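Local atomic coordinates of FACT-Spt16 (PDB entry 5CE6), a protein that serves as a subunit of the FACT histone chaperone complex and probably binds histones H3-H4 through its N-terminal domain during transcription. Residues I24-Y37 and I105-V119. Sequence-based numbering, arbitrary orientation.
Sequences IDLNTFQTRLKAFY and ILESVKKPARESVGV
Phe29 and Leu33 of helix 26-42 pack against Val109, just before helix 110-117, and Ala113 and Val117 within it, in an apolar helix-helix contact of the Spt16 N-terminal lobe, an alpha/beta domain with a mixed sheet. The axes of 26-37 and 110-117 come within 9.0 Å, with 42° between their directions. Both helices lie on the sheet: Leu33 and Val119 also touch Ile94 of strand 93-98, and Val109 and Ala113 touch Ile121 of strand 120-125.

The Phe29 ring takes Val109 over one face in a CH-pi contact, with CB of Val109 4.0 Å from the ring centroid. The backbone N of Ala113 lies at the ring edge, in its plane. Phe29 is put there by its first torsion, which sets CG anti to the backbone N (chi1 171°). Leu26 sets its two methyls at the turn leading into helix 110-117: CD2 meets CG1 of Val109 at 3.6 Å, and CD1 meets CG of Pro112 at 3.7 Å.

Gln30 lies across Pro112 at about a right angle, its CG 3.6 Å from Pro112 CB. Its NE2 bonds only weakly to Leu26 O in its own helix. With an alanine at this position, the CG and amide contacts to Pro112 CB and O and to Ser116 CB would be gone, which would probably open a gap beside them. Ser116 OG turns back to bond Pro112 O at 2.7 Å, so this hydroxyl is satisfied within its own helix. Further along, CG2 of Val117 meets CD2 of Leu33 at 3.6 Å, while its CG1 sits against CA of Lys34.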
ATOM      1  N   ILE A  24       7.439  21.788  -7.627  1.00 42.65           N
ATOM      2  CA  ILE A  24       6.567  20.890  -8.390  1.00 38.40           C
ATOM      3  C   ILE A  24       7.105  20.549  -9.779  1.00 32.32           C
ATOM      4  O   ILE A  24       7.422  21.432 -10.571  1.00 34.34           O
ATOM      5  CB  ILE A  24       5.125  21.443  -8.503  1.00 30.14           C
ATOM      6  CG1 ILE A  24       4.451  21.443  -7.125  1.00 31.90           C
ATOM      7  CG2 ILE A  24       4.299  20.604  -9.483  1.00 26.53           C
ATOM      8  CD1 ILE A  24       3.107  22.162  -7.098  1.00 36.83           C
ATOM      9  N   ASP A  25       7.215  19.251 -10.049  1.00 35.46           N
ATOM     10  CA  ASP A  25       7.578  18.756 -11.367  1.00 30.00           C
ATOM     11  C   ASP A  25       6.429  19.035 -12.335  1.00 29.80           C
ATOM     12  O   ASP A  25       5.446  18.292 -12.363  1.00 24.87           O
ATOM     13  CB  ASP A  25       7.843  17.251 -11.272  1.00 32.23           C
ATOM     14  CG  ASP A  25       8.509  16.688 -12.508  1.00 42.29           C
ATOM     15  OD1 ASP A  25       8.109  17.043 -13.638  1.00 41.83           O
ATOM     16  OD2 ASP A  25       9.437  15.873 -12.339  1.00 51.04           O
ATOM     17  N   LEU A  26       6.551  20.101 -13.122  1.00 33.55           N
ATOM     18  CA  LEU A  26       5.480  20.518 -14.029  1.00 30.93           C
ATOM     19  C   LEU A  26       5.226  19.544 -15.181  1.00 31.32           C
ATOM     20  O   LEU A  26       4.093  19.414 -15.644  1.00 32.54           O
ATOM     21  CB  LEU A  26       5.740  21.927 -14.575  1.00 30.65           C
ATOM     22  CG  LEU A  26       5.771  23.051 -13.534  1.00 38.78           C
ATOM     23  CD1 LEU A  26       5.879  24.405 -14.194  1.00 38.57           C
ATOM     24  CD2 LEU A  26       4.547  23.001 -12.638  1.00 31.99           C
ATOM     25  N   ASN A  27       6.273  18.866 -15.647  1.00 34.48           N
ATOM     26  CA  ASN A  27       6.140  17.900 -16.735  1.00 31.88           C
ATOM     27  C   ASN A  27       5.323  16.694 -16.296  1.00 25.21           C
ATOM     28  O   ASN A  27       4.416  16.245 -17.000  1.00 28.43           O
ATOM     29  CB  ASN A  27       7.525  17.456 -17.224  1.00 34.98           C
ATOM     30  CG  ASN A  27       7.475  16.742 -18.566  1.00 50.97           C
ATOM     31  OD1 ASN A  27       6.662  15.838 -18.777  1.00 62.74           O
ATOM     32  ND2 ASN A  27       8.350  17.144 -19.482  1.00 46.30           N
ATOM     33  N   THR A  28       5.653  16.179 -15.118  1.00 21.70           N
ATOM     34  CA  THR A  28       4.919  15.068 -14.526  1.00 26.65           C
ATOM     35  C   THR A  28       3.464  15.457 -14.270  1.00 22.36           C
ATOM     36  O   THR A  28       2.547  14.695 -14.577  1.00 21.37           O
ATOM     37  CB  THR A  28       5.570  14.630 -13.209  1.00 30.26           C
ATOM     38  OG1 THR A  28       6.842  14.034 -13.491  1.00 31.97           O
ATOM     39  CG2 THR A  28       4.691  13.627 -12.486  1.00 36.83           C
ATOM     40  N   PHE A  29       3.264  16.652 -13.717  1.00 31.07           N
ATOM     41  CA  PHE A  29       1.925  17.172 -13.462  1.00 21.07           C
ATOM     42  C   PHE A  29       1.083  17.169 -14.741  1.00 22.43           C
ATOM     43  O   PHE A  29      -0.052  16.694 -14.739  1.00 26.34           O
ATOM     44  CB  PHE A  29       2.004  18.590 -12.885  1.00 25.72           C
ATOM     45  CG  PHE A  29       0.673  19.274 -12.784  1.00 26.55           C
ATOM     46  CD1 PHE A  29      -0.216  18.944 -11.771  1.00 21.19           C
ATOM     47  CD2 PHE A  29       0.311  20.253 -13.696  1.00 27.53           C
ATOM     48  CE1 PHE A  29      -1.446  19.565 -11.680  1.00 20.29           C
ATOM     49  CE2 PHE A  29      -0.918  20.887 -13.607  1.00 26.32           C
ATOM     50  CZ  PHE A  29      -1.794  20.545 -12.598  1.00 20.65           C
ATOM     51  N   GLN A  30       1.651  17.672 -15.834  1.00 23.44           N
ATOM     52  CA  GLN A  30       0.923  17.754 -17.104  1.00 21.53           C
ATOM     53  C   GLN A  30       0.563  16.377 -17.648  1.00 26.45           C
ATOM     54  O   GLN A  30      -0.570  16.140 -18.072  1.00 27.12           O
ATOM     55  CB  GLN A  30       1.733  18.526 -18.154  1.00 25.57           C
ATOM     56  CG  GLN A  30       1.798  20.019 -17.927  1.00 31.78           C
ATOM     57  CD  GLN A  30       2.596  20.735 -19.001  1.00 44.84           C
ATOM     58  OE1 GLN A  30       2.070  21.066 -20.063  1.00 45.24           O
ATOM     59  NE2 GLN A  30       3.876  20.970 -18.731  1.00 47.16           N
ATOM     60  N   THR A  31       1.538  15.477 -17.638  1.00 23.65           N
ATOM     61  CA  THR A  31       1.341  14.125 -18.137  1.00 26.32           C
ATOM     62  C   THR A  31       0.272  13.403 -17.331  1.00 24.58           C
ATOM     63  O   THR A  31      -0.624  12.757 -17.890  1.00 21.33           O
ATOM     64  CB  THR A  31       2.648  13.318 -18.089  1.00 32.36           C
ATOM     65  OG1 THR A  31       3.595  13.905 -18.988  1.00 36.29           O
ATOM     66  CG2 THR A  31       2.404  11.885 -18.502  1.00 32.91           C
ATOM     67  N   ARG A  32       0.354  13.533 -16.013  1.00 20.28           N
ATOM     68  CA  ARG A  32      -0.585  12.850 -15.138  1.00 16.70           C
ATOM     69  C   ARG A  32      -1.977  13.492 -15.116  1.00 16.68           C
ATOM     70  O   ARG A  32      -2.976  12.774 -15.029  1.00 19.36           O
ATOM     71  CB  ARG A  32       0.018  12.673 -13.743  1.00 19.56           C
ATOM     72  CG  ARG A  32       1.137  11.625 -13.748  1.00 24.86           C
ATOM     73  CD  ARG A  32       1.812  11.443 -12.397  1.00 24.86           C
ATOM     74  NE  ARG A  32       2.991  10.585 -12.526  1.00 26.51           N
ATOM     75  CZ  ARG A  32       3.855  10.322 -11.549  1.00 20.07           C
ATOM     76  NH1 ARG A  32       3.694  10.849 -10.348  1.00 19.63           N
ATOM     77  NH2 ARG A  32       4.903   9.539 -11.788  1.00 20.59           N
ATOM     78  N   LEU A  33      -2.050  14.822 -15.239  1.00 21.70           N
ATOM     79  CA  LEU A  33      -3.350  15.490 -15.317  1.00 18.93           C
ATOM     80  C   LEU A  33      -4.073  15.057 -16.595  1.00 18.81           C
ATOM     81  O   LEU A  33      -5.285  14.813 -16.595  1.00 24.62           O
ATOM     82  CB  LEU A  33      -3.200  17.020 -15.259  1.00 23.61           C
ATOM     83  CG  LEU A  33      -4.472  17.860 -15.105  1.00 22.67           C
ATOM     84  CD1 LEU A  33      -5.177  17.496 -13.815  1.00 17.19           C
ATOM     85  CD2 LEU A  33      -4.149  19.349 -15.130  1.00 25.27           C
ATOM     86  N   LYS A  34      -3.316  14.945 -17.682  1.00 25.82           N
ATOM     87  CA  LYS A  34      -3.863  14.475 -18.948  1.00 23.88           C
ATOM     88  C   LYS A  34      -4.357  13.038 -18.820  1.00 23.77           C
ATOM     89  O   LYS A  34      -5.464  12.710 -19.251  1.00 21.80           O
ATOM     90  CB  LYS A  34      -2.797  14.569 -20.041  1.00 23.97           C
ATOM     91  CG  LYS A  34      -3.337  14.532 -21.460  1.00 34.66           C
ATOM     92  CD  LYS A  34      -2.677  15.616 -22.305  1.00 47.05           C
ATOM     93  CE  LYS A  34      -1.190  15.733 -21.984  1.00 52.71           C
ATOM     94  NZ  LYS A  34      -0.580  16.965 -22.559  1.00 57.32           N
ATOM     95  N   ALA A  35      -3.529  12.194 -18.212  1.00 21.72           N
ATOM     96  CA  ALA A  35      -3.880  10.793 -17.994  1.00 22.51           C
ATOM     97  C   ALA A  35      -5.172  10.679 -17.196  1.00 24.54           C
ATOM     98  O   ALA A  35      -6.058   9.901 -17.547  1.00 20.84           O
ATOM     99  CB  ALA A  35      -2.751  10.062 -17.286  1.00 26.16           C
ATOM    100  N   PHE A  36      -5.269  11.473 -16.131  1.00 19.77           N
ATOM    101  CA  PHE A  36      -6.466  11.537 -15.295  1.00 20.07           C
ATOM    102  C   PHE A  36      -7.702  11.972 -16.108  1.00 18.91           C
ATOM    103  O   PHE A  36      -8.709  11.262 -16.131  1.00 19.50           O
ATOM    104  CB  PHE A  36      -6.204  12.496 -14.114  1.00 17.37           C
ATOM    105  CG  PHE A  36      -7.397  12.736 -13.223  1.00 20.28           C
ATOM    106  CD1 PHE A  36      -8.356  11.755 -13.015  1.00 22.21           C
ATOM    107  CD2 PHE A  36      -7.554  13.962 -12.592  1.00 27.50           C
ATOM    108  CE1 PHE A  36      -9.447  11.989 -12.190  1.00 24.22           C
ATOM    109  CE2 PHE A  36      -8.639  14.203 -11.761  1.00 24.71           C
ATOM    110  CZ  PHE A  36      -9.586  13.218 -11.562  1.00 27.03           C
ATOM    111  N   TYR A  37      -7.641  13.131 -16.760  1.00 18.25           N
ATOM    112  CA  TYR A  37      -8.797  13.610 -17.523  1.00 19.35           C
ATOM    113  C   TYR A  37      -9.208  12.657 -18.654  1.00 23.70           C
ATOM    114  O   TYR A  37     -10.400  12.486 -18.926  1.00 23.34           O
ATOM    115  CB  TYR A  37      -8.569  15.029 -18.061  1.00 19.00           C
ATOM    116  CG  TYR A  37      -9.024  16.094 -17.098  1.00 19.05           C
ATOM    117  CD1 TYR A  37      -8.374  16.282 -15.887  1.00 26.80           C
ATOM    118  CD2 TYR A  37     -10.115  16.891 -17.391  1.00 20.10           C
ATOM    119  CE1 TYR A  37      -8.795  17.251 -14.989  1.00 23.43           C
ATOM    120  CE2 TYR A  37     -10.546  17.874 -16.502  1.00 23.46           C
ATOM    121  CZ  TYR A  37      -9.880  18.038 -15.303  1.00 21.61           C
ATOM    122  OH  TYR A  37     -10.295  19.003 -14.412  1.00 22.14           O
ATOM    123  N   ILE A 105       2.265  28.344  -3.941  1.00 32.91           N
ATOM    124  CA  ILE A 105       2.965  27.218  -4.534  1.00 28.43           C
ATOM    125  C   ILE A 105       2.230  26.737  -5.783  1.00 34.31           C
ATOM    126  O   ILE A 105       2.849  26.460  -6.812  1.00 40.64           O
ATOM    127  CB  ILE A 105       3.100  26.065  -3.523  1.00 31.34           C
ATOM    128  CG1 ILE A 105       3.964  26.499  -2.340  1.00 36.12           C
ATOM    129  CG2 ILE A 105       3.688  24.828  -4.196  1.00 30.22           C
ATOM    130  CD1 ILE A 105       3.887  25.567  -1.152  1.00 34.44           C
ATOM    131  N   LEU A 106       0.905  26.662  -5.697  1.00 29.06           N
ATOM    132  CA  LEU A 106       0.090  26.150  -6.799  1.00 25.46           C
ATOM    133  C   LEU A 106      -0.037  27.117  -7.974  1.00 27.14           C
ATOM    134  O   LEU A 106      -0.495  26.730  -9.046  1.00 31.44           O
ATOM    135  CB  LEU A 106      -1.295  25.729  -6.296  1.00 26.26           C
ATOM    136  CG  LEU A 106      -1.319  24.476  -5.429  1.00 23.92           C
ATOM    137  CD1 LEU A 106      -2.685  24.237  -4.811  1.00 23.43           C
ATOM    138  CD2 LEU A 106      -0.891  23.251  -6.240  1.00 21.93           C
ATOM    139  N   GLU A 107       0.362  28.372  -7.778  1.00 26.34           N
ATOM    140  CA  GLU A 107       0.375  29.340  -8.876  1.00 27.33           C
ATOM    141  C   GLU A 107       1.116  28.796 -10.099  1.00 29.81           C
ATOM    142  O   GLU A 107       0.734  29.059 -11.239  1.00 34.35           O
ATOM    143  CB  GLU A 107       1.009  30.660  -8.428  1.00 38.10           C
ATOM    144  CG  GLU A 107       0.096  31.537  -7.592  1.00 44.75           C
ATOM    145  CD  GLU A 107      -1.045  32.129  -8.398  1.00 46.83           C
ATOM    146  OE1 GLU A 107      -0.923  32.205  -9.638  1.00 51.16           O
ATOM    147  OE2 GLU A 107      -2.063  32.519  -7.791  1.00 54.75           O
ATOM    148  N   SER A 108       2.159  28.014  -9.848  1.00 31.39           N
ATOM    149  CA  SER A 108       3.044  27.542 -10.908  1.00 37.25           C
ATOM    150  C   SER A 108       2.418  26.499 -11.836  1.00 33.40           C
ATOM    151  O   SER A 108       2.932  26.255 -12.926  1.00 32.04           O
ATOM    152  CB  SER A 108       4.334  26.979 -10.307  1.00 39.18           C
ATOM    153  OG  SER A 108       4.066  25.844  -9.505  1.00 41.67           O
ATOM    154  N   VAL A 109       1.322  25.879 -11.409  1.00 27.95           N
ATOM    155  CA  VAL A 109       0.683  24.849 -12.231  1.00 24.44           C
ATOM    156  C   VAL A 109      -0.493  25.382 -13.063  1.00 22.16           C
ATOM    157  O   VAL A 109      -1.097  24.644 -13.834  1.00 24.10           O
ATOM    158  CB  VAL A 109       0.274  23.604 -11.396  1.00 36.39           C
ATOM    159  CG1 VAL A 109       1.481  23.015 -10.695  1.00 37.45           C
ATOM    160  CG2 VAL A 109      -0.777  23.953 -10.370  1.00 32.25           C
ATOM    161  N   LYS A 110      -0.800  26.668 -12.926  1.00 25.70           N
ATOM    162  CA  LYS A 110      -1.877  27.270 -13.719  1.00 26.32           C
ATOM    163  C   LYS A 110      -1.624  27.167 -15.224  1.00 27.09           C
ATOM    164  O   LYS A 110      -2.461  26.656 -15.966  1.00 27.11           O
ATOM    165  CB  LYS A 110      -2.109  28.727 -13.323  1.00 28.11           C
ATOM    166  CG  LYS A 110      -2.909  28.888 -12.042  1.00 25.40           C
ATOM    167  CD  LYS A 110      -3.015  30.352 -11.656  1.00 28.95           C
ATOM    168  CE  LYS A 110      -3.834  30.530 -10.395  1.00 32.38           C
ATOM    169  NZ  LYS A 110      -3.886  31.976 -10.006  1.00 32.40           N
ATOM    170  N   LYS A 111      -0.471  27.648 -15.669  1.00 30.34           N
ATOM    171  CA  LYS A 111      -0.125  27.563 -17.087  1.00 38.27           C
ATOM    172  C   LYS A 111      -0.026  26.107 -17.587  1.00 34.43           C
ATOM    173  O   LYS A 111      -0.630  25.768 -18.608  1.00 33.42           O
ATOM    174  CB  LYS A 111       1.132  28.387 -17.418  1.00 42.82           C
ATOM    175  N   PRO A 112       0.707  25.238 -16.861  1.00 33.39           N
ATOM    176  CA  PRO A 112       0.760  23.827 -17.273  1.00 35.60           C
ATOM    177  C   PRO A 112      -0.608  23.147 -17.349  1.00 34.76           C
ATOM    178  O   PRO A 112      -0.806  22.291 -18.212  1.00 26.95           O
ATOM    179  CB  PRO A 112       1.596  23.180 -16.169  1.00 33.74           C
ATOM    180  CG  PRO A 112       2.493  24.279 -15.709  1.00 31.30           C
ATOM    181  CD  PRO A 112       1.658  25.514 -15.766  1.00 29.01           C
ATOM    182  N   ALA A 113      -1.530  23.506 -16.459  1.00 25.84           N
ATOM    183  CA  ALA A 113      -2.865  22.908 -16.484  1.00 22.66           C
ATOM    184  C   ALA A 113      -3.640  23.387 -17.709  1.00 23.70           C
ATOM    185  O   ALA A 113      -4.356  22.614 -18.346  1.00 23.65           O
ATOM    186  CB  ALA A 113      -3.629  23.241 -15.207  1.00 21.82           C
ATOM    187  N   ARG A 114      -3.507  24.672 -18.022  1.00 23.94           N
ATOM    188  CA  ARG A 114      -4.111  25.225 -19.227  1.00 28.95           C
ATOM    189  C   ARG A 114      -3.606  24.505 -20.470  1.00 32.86           C
ATOM    190  O   ARG A 114      -4.389  24.095 -21.327  1.00 39.88           O
ATOM    191  CB  ARG A 114      -3.783  26.707 -19.360  1.00 36.48           C
ATOM    192  CG  ARG A 114      -4.814  27.635 -18.766  1.00 45.43           C
ATOM    193  CD  ARG A 114      -4.681  29.028 -19.369  1.00 49.81           C
ATOM    194  NE  ARG A 114      -3.313  29.524 -19.267  1.00 52.67           N
ATOM    195  CZ  ARG A 114      -2.826  30.148 -18.199  1.00 53.03           C
ATOM    196  NH1 ARG A 114      -3.600  30.355 -17.142  1.00 56.34           N
ATOM    197  NH2 ARG A 114      -1.568  30.567 -18.186  1.00 54.43           N
ATOM    198  N   GLU A 115      -2.290  24.345 -20.549  1.00 36.84           N
ATOM    199  CA  GLU A 115      -1.645  23.852 -21.763  1.00 44.85           C
ATOM    200  C   GLU A 115      -1.755  22.340 -21.934  1.00 39.25           C
ATOM    201  O   GLU A 115      -1.469  21.813 -23.010  1.00 42.30           O
ATOM    202  CB  GLU A 115      -0.179  24.297 -21.800  1.00 51.97           C
ATOM    203  CG  GLU A 115       0.007  25.811 -21.746  1.00 60.22           C
ATOM    204  CD  GLU A 115       1.456  26.235 -21.917  1.00 64.53           C
ATOM    205  OE1 GLU A 115       1.701  27.247 -22.611  1.00 64.25           O
ATOM    206  OE2 GLU A 115       2.346  25.561 -21.357  1.00 64.59           O
ATOM    207  N   SER A 116      -2.179  21.642 -20.884  1.00 27.56           N
ATOM    208  CA  SER A 116      -2.281  20.187 -20.940  1.00 29.91           C
ATOM    209  C   SER A 116      -3.710  19.681 -21.176  1.00 38.99           C
ATOM    210  O   SER A 116      -3.940  18.863 -22.070  1.00 35.83           O
ATOM    211  CB  SER A 116      -1.680  19.557 -19.681  1.00 34.68           C
ATOM    212  OG  SER A 116      -2.286  20.073 -18.510  1.00 40.20           O
ATOM    213  N   VAL A 117      -4.668  20.161 -20.385  1.00 29.26           N
ATOM    214  CA  VAL A 117      -6.048  19.684 -20.508  1.00 24.77           C
ATOM    215  C   VAL A 117      -7.066  20.799 -20.740  1.00 23.21           C
ATOM    216  O   VAL A 117      -8.274  20.556 -20.727  1.00 32.44           O
ATOM    217  CB  VAL A 117      -6.487  18.838 -19.285  1.00 26.23           C
ATOM    218  CG1 VAL A 117      -5.757  17.521 -19.268  1.00 33.36           C
ATOM    219  CG2 VAL A 117      -6.240  19.593 -17.997  1.00 25.66           C
ATOM    220  N   GLY A 118      -6.579  22.018 -20.939  1.00 24.00           N
ATOM    221  CA  GLY A 118      -7.456  23.141 -21.216  1.00 26.91           C
ATOM    222  C   GLY A 118      -8.236  23.627 -20.005  1.00 31.06           C
ATOM    223  O   GLY A 118      -9.291  24.255 -20.154  1.00 29.68           O
ATOM    224  N   VAL A 119      -7.723  23.360 -18.808  1.00 26.68           N
ATOM    225  CA  VAL A 119      -8.436  23.782 -17.599  1.00 30.50           C
ATOM    226  C   VAL A 119      -7.847  25.013 -16.907  1.00 32.00           C
ATOM    227  O   VAL A 119      -6.641  25.267 -16.959  1.00 26.85           O
ATOM    228  CB  VAL A 119      -8.583  22.642 -16.565  1.00 24.72           C
ATOM    229  CG1 VAL A 119      -9.247  21.431 -17.199  1.00 34.26           C
ATOM    230  CG2 VAL A 119      -7.234  22.274 -15.959  1.00 25.96           C
TER